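Local coordinates for protein VP5 (Halorubrum pleomorphic virus 6, PDB 6QGL) that is a viral envelope protein that probably drives fusion of the virus membrane with that of its haloarchaeal host, at residues T310-G315 with K444-V449; L332-T337 with D450-K455; L355-W360 with S426-S431. All blocks are in the same frame, centred on the assembly; numbering follows the deposited sequence.

Contact 1: residues T310-G315 with K444-V449; sequences TIQDTG and KGAFTV
The flat carboxamide of Q312 spans two side chains of 444-449: NE2 lies 3.3 Å from CG2 of T448, and OE1 approaches CB of A446 at 3.8 Å. These contacts lie at the end of the antiparallel pairing of strands 305-311 and 447-454, neighbours in a six-stranded sheet. The Q312 side chain, extended beyond CG, crosses that of T448 at about a right angle. The other flat group, the phenyl ring of F447, leaves the cross-strand contact to its own CB, which meets CD1 of I311 at 4.1 Å; the F447 side chain also touches I309 and P340. T310 and T448 form a hydrogen-bonded pair, with T310 N to T448 O and T448 N to T310 O each 3.0 Å long, and their side chains run side by side on one face. I311 and F447, a non-hydrogen-bonded pair, occupy the other face. The T310 carbonyl also receives a weak bond from OG1 of T448, whereas OG1 of T310 turns to T317 and the carbonyl of A316. Beyond I311 the ladder frays: Q312 N reaches A446 O only weakly, at 3.5 Å, and the chain bends back through helical backbone angles, tied by G315 N to I311 O. A water completes the junction, accepting from A446 N at 3.1 Å and donating a weak bond to OD2 of D313.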
loop_
_atom_site.group_PDB
_atom_site.type_symbol
_atom_site.label_atom_id
_atom_site.label_comp_id
_atom_site.label_asym_id
_atom_site.label_seq_id
_atom_site.Cartn_x
_atom_site.Cartn_y
_atom_site.Cartn_z
ATOM N N THR A 310 -15.426 1.280 14.494
ATOM C CA THR A 310 -14.903 0.438 15.559
ATOM C C THR A 310 -14.680 -0.989 15.011
ATOM O O THR A 310 -15.574 -1.584 14.410
ATOM C CB THR A 310 -15.695 0.524 16.878
ATOM O OG1 THR A 310 -14.930 -0.106 17.904
ATOM C CG2 THR A 310 -17.062 -0.106 16.826
ATOM N N ILE A 311 -13.445 -1.484 15.179
ATOM C CA ILE A 311 -12.982 -2.795 14.719
ATOM C C ILE A 311 -13.440 -3.859 15.712
ATOM O O ILE A 311 -13.120 -3.767 16.896
ATOM C CB ILE A 311 -11.434 -2.783 14.500
ATOM C CG1 ILE A 311 -10.937 -1.504 13.737
ATOM C CG2 ILE A 311 -10.933 -4.078 13.831
ATOM C CD1 ILE A 311 -11.603 -1.124 12.322
ATOM N N GLN A 312 -14.197 -4.854 15.231
ATOM C CA GLN A 312 -14.768 -5.915 16.063
ATOM C C GLN A 312 -13.745 -6.726 16.865
ATOM O O GLN A 312 -13.897 -6.842 18.080
ATOM C CB GLN A 312 -15.655 -6.844 15.229
ATOM C CG GLN A 312 -16.898 -6.167 14.657
ATOM C CD GLN A 312 -17.779 -7.123 13.888
ATOM O OE1 GLN A 312 -17.543 -8.340 13.833
ATOM N NE2 GLN A 312 -18.825 -6.594 13.276
ATOM N N ASP A 313 -12.719 -7.280 16.194
ATOM C CA ASP A 313 -11.689 -8.101 16.836
ATOM C C ASP A 313 -10.800 -7.337 17.818
ATOM O O ASP A 313 -10.541 -7.838 18.914
ATOM C CB ASP A 313 -10.828 -8.813 15.784
ATOM C CG ASP A 313 -11.537 -9.905 15.014
ATOM O OD1 ASP A 313 -12.605 -10.366 15.479
ATOM O OD2 ASP A 313 -11.017 -10.313 13.956
ATOM N N THR A 314 -10.333 -6.139 17.417
ATOM C CA THR A 314 -9.441 -5.260 18.177
ATOM C C THR A 314 -10.116 -4.471 19.293
ATOM O O THR A 314 -9.547 -4.363 20.380
ATOM C CB THR A 314 -8.720 -4.313 17.214
ATOM O OG1 THR A 314 -8.099 -5.073 16.170
ATOM C CG2 THR A 314 -7.696 -3.417 17.911
ATOM N N GLY A 315 -11.271 -3.883 18.999
ATOM C CA GLY A 315 -11.986 -3.016 19.926
ATOM C C GLY A 315 -11.619 -1.556 19.711
ATOM O O GLY A 315 -12.197 -0.667 20.343
ATOM N N LYS A 444 -9.499 -4.487 5.884
ATOM C CA LYS A 444 -9.575 -5.896 5.479
ATOM C C LYS A 444 -10.470 -6.719 6.401
ATOM O O LYS A 444 -11.094 -7.684 5.952
ATOM C CB LYS A 444 -8.171 -6.522 5.404
ATOM C CG LYS A 444 -7.261 -5.921 4.332
ATOM C CD LYS A 444 -7.477 -6.545 2.956
ATOM C CE LYS A 444 -6.322 -6.259 2.035
ATOM N NZ LYS A 444 -6.541 -6.829 0.680
ATOM N N GLY A 445 -10.510 -6.335 7.673
ATOM C CA GLY A 445 -11.309 -6.997 8.694
ATOM C C GLY A 445 -12.603 -6.274 8.992
ATOM O O GLY A 445 -12.723 -5.073 8.726
ATOM N N ALA A 446 -13.571 -7.017 9.562
ATOM C CA ALA A 446 -14.905 -6.550 9.935
ATOM C C ALA A 446 -14.890 -5.297 10.810
ATOM O O ALA A 446 -14.141 -5.219 11.789
ATOM C CB ALA A 446 -15.681 -7.665 10.618
ATOM N N PHE A 447 -15.708 -4.309 10.423
ATOM C CA PHE A 447 -15.848 -3.030 11.109
ATOM C C PHE A 447 -17.317 -2.666 11.284
ATOM O O PHE A 447 -18.162 -3.109 10.502
ATOM C CB PHE A 447 -15.113 -1.918 10.328
ATOM C CG PHE A 447 -15.612 -1.626 8.927
ATOM C CD1 PHE A 447 -16.686 -0.765 8.717
ATOM C CD2 PHE A 447 -14.968 -2.157 7.817
ATOM C CE1 PHE A 447 -17.140 -0.485 7.424
ATOM C CE2 PHE A 447 -15.415 -1.864 6.522
ATOM C CZ PHE A 447 -16.498 -1.033 6.336
ATOM N N THR A 448 -17.619 -1.838 12.293
ATOM C CA THR A 448 -18.979 -1.352 12.535
ATOM C C THR A 448 -18.956 0.177 12.507
ATOM O O THR A 448 -18.094 0.791 13.143
ATOM C CB THR A 448 -19.600 -1.934 13.827
ATOM O OG1 THR A 448 -18.925 -1.420 14.962
ATOM C CG2 THR A 448 -19.528 -3.428 13.896
ATOM N N VAL A 449 -19.878 0.779 11.741
ATOM C CA VAL A 449 -19.997 2.233 11.611
ATOM C C VAL A 449 -20.828 2.726 12.800
ATOM O O VAL A 449 -22.028 2.472 12.847
ATOM C CB VAL A 449 -20.601 2.662 10.239
ATOM C CG1 VAL A 449 -20.633 4.182 10.096
ATOM C CG2 VAL A 449 -19.846 2.027 9.072
HETATM O O HOH W 1 -12.475 -9.606 10.921
#

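Contact 2: residues L332-T337 with D450-K455; sequences LSAGQT and DKLVNK
A334 and L452 point their side chains at each other's segments, and this facing pair carries the contact. CB of A334 stands 4.2 Å from CD1 of L452, and the same methyl of A334 lies 3.9 Å from the carbonyl O of D450 and close to CA of K451. The leucine side chain is the longer arm. With CG anti to the carbonyl carbon (chi1 -74°), it sends CD1 in among the backbone of the loop, 3.4 Å from L332 O and 3.9 Å from A334 N. The side chain of L332 heads elsewhere, onto F322 and F466, so its carbonyl rather than its methyls meets L452. The side chains of D450 and K451 leave their backbone away from the loop; they touch T310 and T308 of strand 305-311, and K451 also touches E460.

No hydrogen bond joins the two segments, whose touching parts run 129° apart. Within the loop, S333 to Q336 form a type II beta turn, with a weak bond from Q336 N to S333 O. G335 sits at its third position with a positive phi of 94°, a conformation that glycine adopts easily. Further ties come from residues 462-464: OG of S333 bonds S463, A334 pairs by backbone with S462, and L332 N bonds OG1 of T464, on which L452 also packs. The turn thus lies against strand 447-454 just before the chain enters the outermost strand 337-338, with 305-311 flanking 447-454 on its other edge.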
loop_
_atom_site.group_PDB
_atom_site.type_symbol
_atom_site.label_atom_id
_atom_site.label_comp_id
_atom_site.label_asym_id
_atom_site.label_seq_id
_atom_site.Cartn_x
_atom_site.Cartn_y
_atom_site.Cartn_z
ATOM N N LEU A 332 -22.742 2.836 3.269
ATOM C CA LEU A 332 -22.233 2.396 4.563
ATOM C C LEU A 332 -23.035 3.124 5.639
ATOM O O LEU A 332 -22.755 4.280 5.965
ATOM C CB LEU A 332 -20.712 2.635 4.695
ATOM C CG LEU A 332 -19.807 1.865 3.721
ATOM C CD1 LEU A 332 -18.434 2.489 3.650
ATOM C CD2 LEU A 332 -19.696 0.394 4.095
ATOM N N SER A 333 -24.092 2.457 6.123
ATOM C CA SER A 333 -25.026 2.988 7.114
ATOM C C SER A 333 -24.524 2.859 8.550
ATOM O O SER A 333 -23.832 1.893 8.879
ATOM C CB SER A 333 -26.388 2.317 6.973
ATOM O OG SER A 333 -26.878 2.402 5.644
ATOM N N ALA A 334 -24.891 3.832 9.407
ATOM C CA ALA A 334 -24.533 3.848 10.825
ATOM C C ALA A 334 -25.364 2.803 11.575
ATOM O O ALA A 334 -26.558 2.647 11.307
ATOM C CB ALA A 334 -24.762 5.232 11.412
ATOM N N GLY A 335 -24.706 2.080 12.477
ATOM C CA GLY A 335 -25.301 1.009 13.267
ATOM C C GLY A 335 -25.110 -0.363 12.648
ATOM O O GLY A 335 -25.368 -1.380 13.299
ATOM N N GLN A 336 -24.648 -0.397 11.382
ATOM C CA GLN A 336 -24.414 -1.620 10.612
ATOM C C GLN A 336 -22.968 -2.115 10.704
ATOM O O GLN A 336 -22.045 -1.315 10.870
ATOM C CB GLN A 336 -24.828 -1.424 9.141
ATOM C CG GLN A 336 -26.332 -1.272 8.917
ATOM C CD GLN A 336 -27.082 -2.567 9.101
ATOM O OE1 GLN A 336 -26.985 -3.493 8.288
ATOM N NE2 GLN A 336 -27.848 -2.658 10.176
ATOM N N THR A 337 -22.789 -3.443 10.577
ATOM C CA THR A 337 -21.505 -4.154 10.625
ATOM C C THR A 337 -21.152 -4.630 9.205
ATOM O O THR A 337 -21.978 -5.292 8.567
ATOM C CB THR A 337 -21.587 -5.343 11.618
ATOM O OG1 THR A 337 -22.337 -6.413 11.039
ATOM C CG2 THR A 337 -22.224 -4.966 12.948
ATOM N N ASP A 450 -20.178 3.380 13.782
ATOM C CA ASP A 450 -20.846 3.879 14.988
ATOM C C ASP A 450 -21.752 5.065 14.680
ATOM O O ASP A 450 -22.963 4.982 14.892
ATOM C CB ASP A 450 -19.829 4.235 16.092
ATOM C CG ASP A 450 -18.965 3.078 16.551
ATOM O OD1 ASP A 450 -19.519 1.987 16.804
ATOM O OD2 ASP A 450 -17.736 3.272 16.682
ATOM N N LYS A 451 -21.165 6.159 14.165
ATOM C CA LYS A 451 -21.886 7.381 13.818
ATOM C C LYS A 451 -21.319 8.046 12.564
ATOM O O LYS A 451 -20.134 7.885 12.256
ATOM C CB LYS A 451 -21.924 8.367 15.012
ATOM C CG LYS A 451 -20.562 8.904 15.462
ATOM C CD LYS A 451 -20.677 9.887 16.615
ATOM C CE LYS A 451 -19.326 10.420 17.027
ATOM N NZ LYS A 451 -19.429 11.381 18.155
ATOM N N LEU A 452 -22.176 8.793 11.848
ATOM C CA LEU A 452 -21.816 9.546 10.649
ATOM C C LEU A 452 -22.112 11.022 10.899
ATOM O O LEU A 452 -23.275 11.417 11.003
ATOM C CB LEU A 452 -22.558 9.017 9.407
ATOM C CG LEU A 452 -22.069 7.682 8.845
ATOM C CD1 LEU A 452 -23.140 7.020 8.007
ATOM C CD2 LEU A 452 -20.803 7.859 8.033
ATOM N N VAL A 453 -21.045 11.820 11.053
ATOM C CA VAL A 453 -21.100 13.249 11.361
ATOM C C VAL A 453 -20.942 14.082 10.087
ATOM O O VAL A 453 -19.937 13.936 9.390
ATOM C CB VAL A 453 -20.021 13.622 12.431
ATOM C CG1 VAL A 453 -20.027 15.113 12.755
ATOM C CG2 VAL A 453 -20.191 12.805 13.708
ATOM N N ASN A 454 -21.891 15.006 9.820
ATOM C CA ASN A 454 -21.763 15.920 8.679
ATOM C C ASN A 454 -20.486 16.753 8.915
ATOM O O ASN A 454 -20.117 16.990 10.064
ATOM C CB ASN A 454 -23.005 16.816 8.520
ATOM C CG ASN A 454 -22.987 17.726 7.302
ATOM O OD1 ASN A 454 -22.067 17.721 6.476
ATOM N ND2 ASN A 454 -24.014 18.541 7.154
ATOM N N LYS A 455 -19.794 17.125 7.838
ATOM C CA LYS A 455 -18.519 17.842 7.836
ATOM C C LYS A 455 -18.505 19.162 8.617
ATOM O O LYS A 455 -17.561 19.382 9.377
ATOM C CB LYS A 455 -18.035 18.067 6.386
ATOM C CG LYS A 455 -16.667 18.732 6.235
ATOM C CD LYS A 455 -15.525 17.893 6.804
ATOM C CE LYS A 455 -14.196 18.586 6.639
ATOM N NZ LYS A 455 -13.111 17.870 7.356
#

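Contact 3: residues L355-W360 with S426-S431; sequences LVEGPW and SARFVS
At the apolar centre the ring of F429 lies over G358: CA of the glycine is 3.9 Å from the ring centroid and 22° off its normal, a CH-pi contact over the face. The ring gets there because CG of F429 sits between the backbone N and the carbonyl carbon (chi1 61°), which turns the ring toward the neighbouring strand, over G358, a residue with no side chain of its own on that face. W360 closes one end of the cluster. Its side chain crosses that of F429 at about a right angle, with CE3 3.8 Å from CD1 of F429, and its CB meets CB of A427 at 4.1 Å; V356 CG1 borders the F429 ring near its plane. Y379 packs edge-to-face with both aromatic rings.

Outside this core runs the backbone ladder. G358 N bonds F429 O at 3.1 Å, and F429 N returns to G358 O at 2.8 Å with the donor almost in line with the carbonyl. The next rung, W360 N to A427 O at 2.9 Å, arrives from above the carbonyl plane, while S431 N to V356 O is weak.

E357 and V430 lie side by side on the opposite face, the aliphatic part of the glutamate against the valine methyls. There OE1 of E357 forms a salt bridge with NH2 of R428 at 2.9 Å, the carboxylate and guanidinium planes turned 75° apart. V430 CG2 lies over one guanidinium face, and NH1 of R428 has a second carboxylate partner in E385 on strand 382-388.

Strands 357-359 and 422-431 thus form an antiparallel ladder in which a cross-strand phenylalanine shields a glycine, a recognised pairing of antiparallel sheets.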
loop_
_atom_site.group_PDB
_atom_site.type_symbol
_atom_site.label_atom_id
_atom_site.label_comp_id
_atom_site.label_asym_id
_atom_site.label_seq_id
_atom_site.Cartn_x
_atom_site.Cartn_y
_atom_site.Cartn_z
ATOM N N LEU A 355 -5.525 9.518 17.368
ATOM C CA LEU A 355 -6.827 9.336 18.004
ATOM C C LEU A 355 -7.171 7.866 18.261
ATOM O O LEU A 355 -8.134 7.606 18.987
ATOM C CB LEU A 355 -7.934 10.036 17.192
ATOM C CG LEU A 355 -7.683 11.502 16.799
ATOM C CD1 LEU A 355 -8.786 12.024 15.914
ATOM C CD2 LEU A 355 -7.538 12.396 18.020
ATOM N N VAL A 356 -6.392 6.909 17.683
ATOM C CA VAL A 356 -6.615 5.462 17.865
ATOM C C VAL A 356 -6.724 5.152 19.354
ATOM O O VAL A 356 -5.796 5.455 20.106
ATOM C CB VAL A 356 -5.558 4.545 17.176
ATOM C CG1 VAL A 356 -5.904 3.069 17.366
ATOM C CG2 VAL A 356 -5.413 4.851 15.695
ATOM N N GLU A 357 -7.883 4.609 19.782
ATOM C CA GLU A 357 -8.167 4.256 21.178
ATOM C C GLU A 357 -9.169 3.104 21.270
ATOM O O GLU A 357 -10.100 3.029 20.467
ATOM C CB GLU A 357 -8.684 5.468 21.980
ATOM C CG GLU A 357 -7.662 6.567 22.230
ATOM C CD GLU A 357 -8.138 7.777 23.009
ATOM O OE1 GLU A 357 -9.357 7.875 23.280
ATOM O OE2 GLU A 357 -7.290 8.631 23.354
ATOM N N GLY A 358 -8.972 2.235 22.255
ATOM C CA GLY A 358 -9.828 1.080 22.500
ATOM C C GLY A 358 -9.563 0.387 23.825
ATOM O O GLY A 358 -8.506 0.597 24.425
ATOM N N PRO A 359 -10.495 -0.466 24.311
ATOM C CA PRO A 359 -10.266 -1.144 25.597
ATOM C C PRO A 359 -9.322 -2.338 25.496
ATOM O O PRO A 359 -9.359 -3.085 24.515
ATOM C CB PRO A 359 -11.675 -1.576 26.038
ATOM C CG PRO A 359 -12.627 -1.065 24.975
ATOM C CD PRO A 359 -11.809 -0.831 23.751
ATOM N N TRP A 360 -8.479 -2.513 26.526
ATOM C CA TRP A 360 -7.523 -3.612 26.622
ATOM C C TRP A 360 -7.966 -4.567 27.738
ATOM O O TRP A 360 -7.583 -4.398 28.899
ATOM C CB TRP A 360 -6.098 -3.079 26.850
ATOM C CG TRP A 360 -5.059 -4.151 26.760
ATOM C CD1 TRP A 360 -4.540 -4.879 27.790
ATOM C CD2 TRP A 360 -4.479 -4.679 25.563
ATOM N NE1 TRP A 360 -3.649 -5.809 27.311
ATOM C CE2 TRP A 360 -3.586 -5.705 25.946
ATOM C CE3 TRP A 360 -4.612 -4.373 24.199
ATOM C CZ2 TRP A 360 -2.826 -6.424 25.015
ATOM C CZ3 TRP A 360 -3.860 -5.087 23.278
ATOM C CH2 TRP A 360 -2.980 -6.099 23.687
ATOM N N SER A 426 -8.869 -1.269 35.265
ATOM C CA SER A 426 -9.150 -1.247 33.832
ATOM C C SER A 426 -7.878 -0.882 33.071
ATOM O O SER A 426 -6.929 -0.358 33.663
ATOM C CB SER A 426 -10.253 -0.237 33.513
ATOM O OG SER A 426 -9.950 1.055 34.016
ATOM N N ALA A 427 -7.861 -1.168 31.758
ATOM C CA ALA A 427 -6.754 -0.853 30.857
ATOM C C ALA A 427 -7.288 -0.521 29.474
ATOM O O ALA A 427 -8.260 -1.133 29.023
ATOM C CB ALA A 427 -5.779 -2.018 30.776
ATOM N N ARG A 428 -6.668 0.459 28.811
ATOM C CA ARG A 428 -7.039 0.877 27.461
ATOM C C ARG A 428 -5.801 1.220 26.643
ATOM O O ARG A 428 -4.808 1.678 27.209
ATOM C CB ARG A 428 -8.048 2.050 27.481
ATOM C CG ARG A 428 -7.507 3.391 27.982
ATOM C CD ARG A 428 -8.387 4.536 27.529
ATOM N NE ARG A 428 -7.760 5.836 27.765
ATOM C CZ ARG A 428 -7.971 6.917 27.022
ATOM N NH1 ARG A 428 -7.352 8.055 27.303
ATOM N NH2 ARG A 428 -8.777 6.859 25.969
ATOM N N PHE A 429 -5.848 0.992 25.324
ATOM C CA PHE A 429 -4.728 1.341 24.456
ATOM C C PHE A 429 -5.030 2.642 23.735
ATOM O O PHE A 429 -6.156 2.855 23.291
ATOM C CB PHE A 429 -4.355 0.207 23.482
ATOM C CG PHE A 429 -5.427 -0.219 22.508
ATOM C CD1 PHE A 429 -6.327 -1.226 22.838
ATOM C CD2 PHE A 429 -5.497 0.338 21.237
ATOM C CE1 PHE A 429 -7.312 -1.632 21.933
ATOM C CE2 PHE A 429 -6.483 -0.067 20.334
ATOM C CZ PHE A 429 -7.381 -1.052 20.686
ATOM N N VAL A 430 -4.042 3.539 23.686
ATOM C CA VAL A 430 -4.133 4.859 23.052
ATOM C C VAL A 430 -2.866 5.026 22.184
ATOM O O VAL A 430 -1.853 4.384 22.473
ATOM C CB VAL A 430 -4.290 5.975 24.133
ATOM C CG1 VAL A 430 -4.297 7.376 23.524
ATOM C CG2 VAL A 430 -5.541 5.762 24.979
ATOM N N SER A 431 -2.927 5.844 21.114
ATOM C CA SER A 431 -1.782 6.076 20.227
ATOM C C SER A 431 -0.642 6.819 20.924
ATOM O O SER A 431 -0.882 7.577 21.868
ATOM C CB SER A 431 -2.217 6.832 18.982
ATOM O OG SER A 431 -1.155 7.068 18.073
#

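Contacts 1 and 2 share strand 447-454 and touch directly, their centres 13 Å apart. V449, at the end of contact 1, makes probable hydrogen bonds to the turn of contact 2, from its O to G335 N at 2.7 Å and from its N to Q336 O at 3.1 Å. Contact 3 belongs to a different antiparallel sheet, yet it meets contact 1 where T314 CG2 packs 3.7 Å from F429 CZ, and G315 O also lies against P359. Contacts 2 and 3 do not touch; their nearest atoms are about 9 Å apart. Contact 1 therefore stands between the other two, with T314 and G315 making the touch to contact 3.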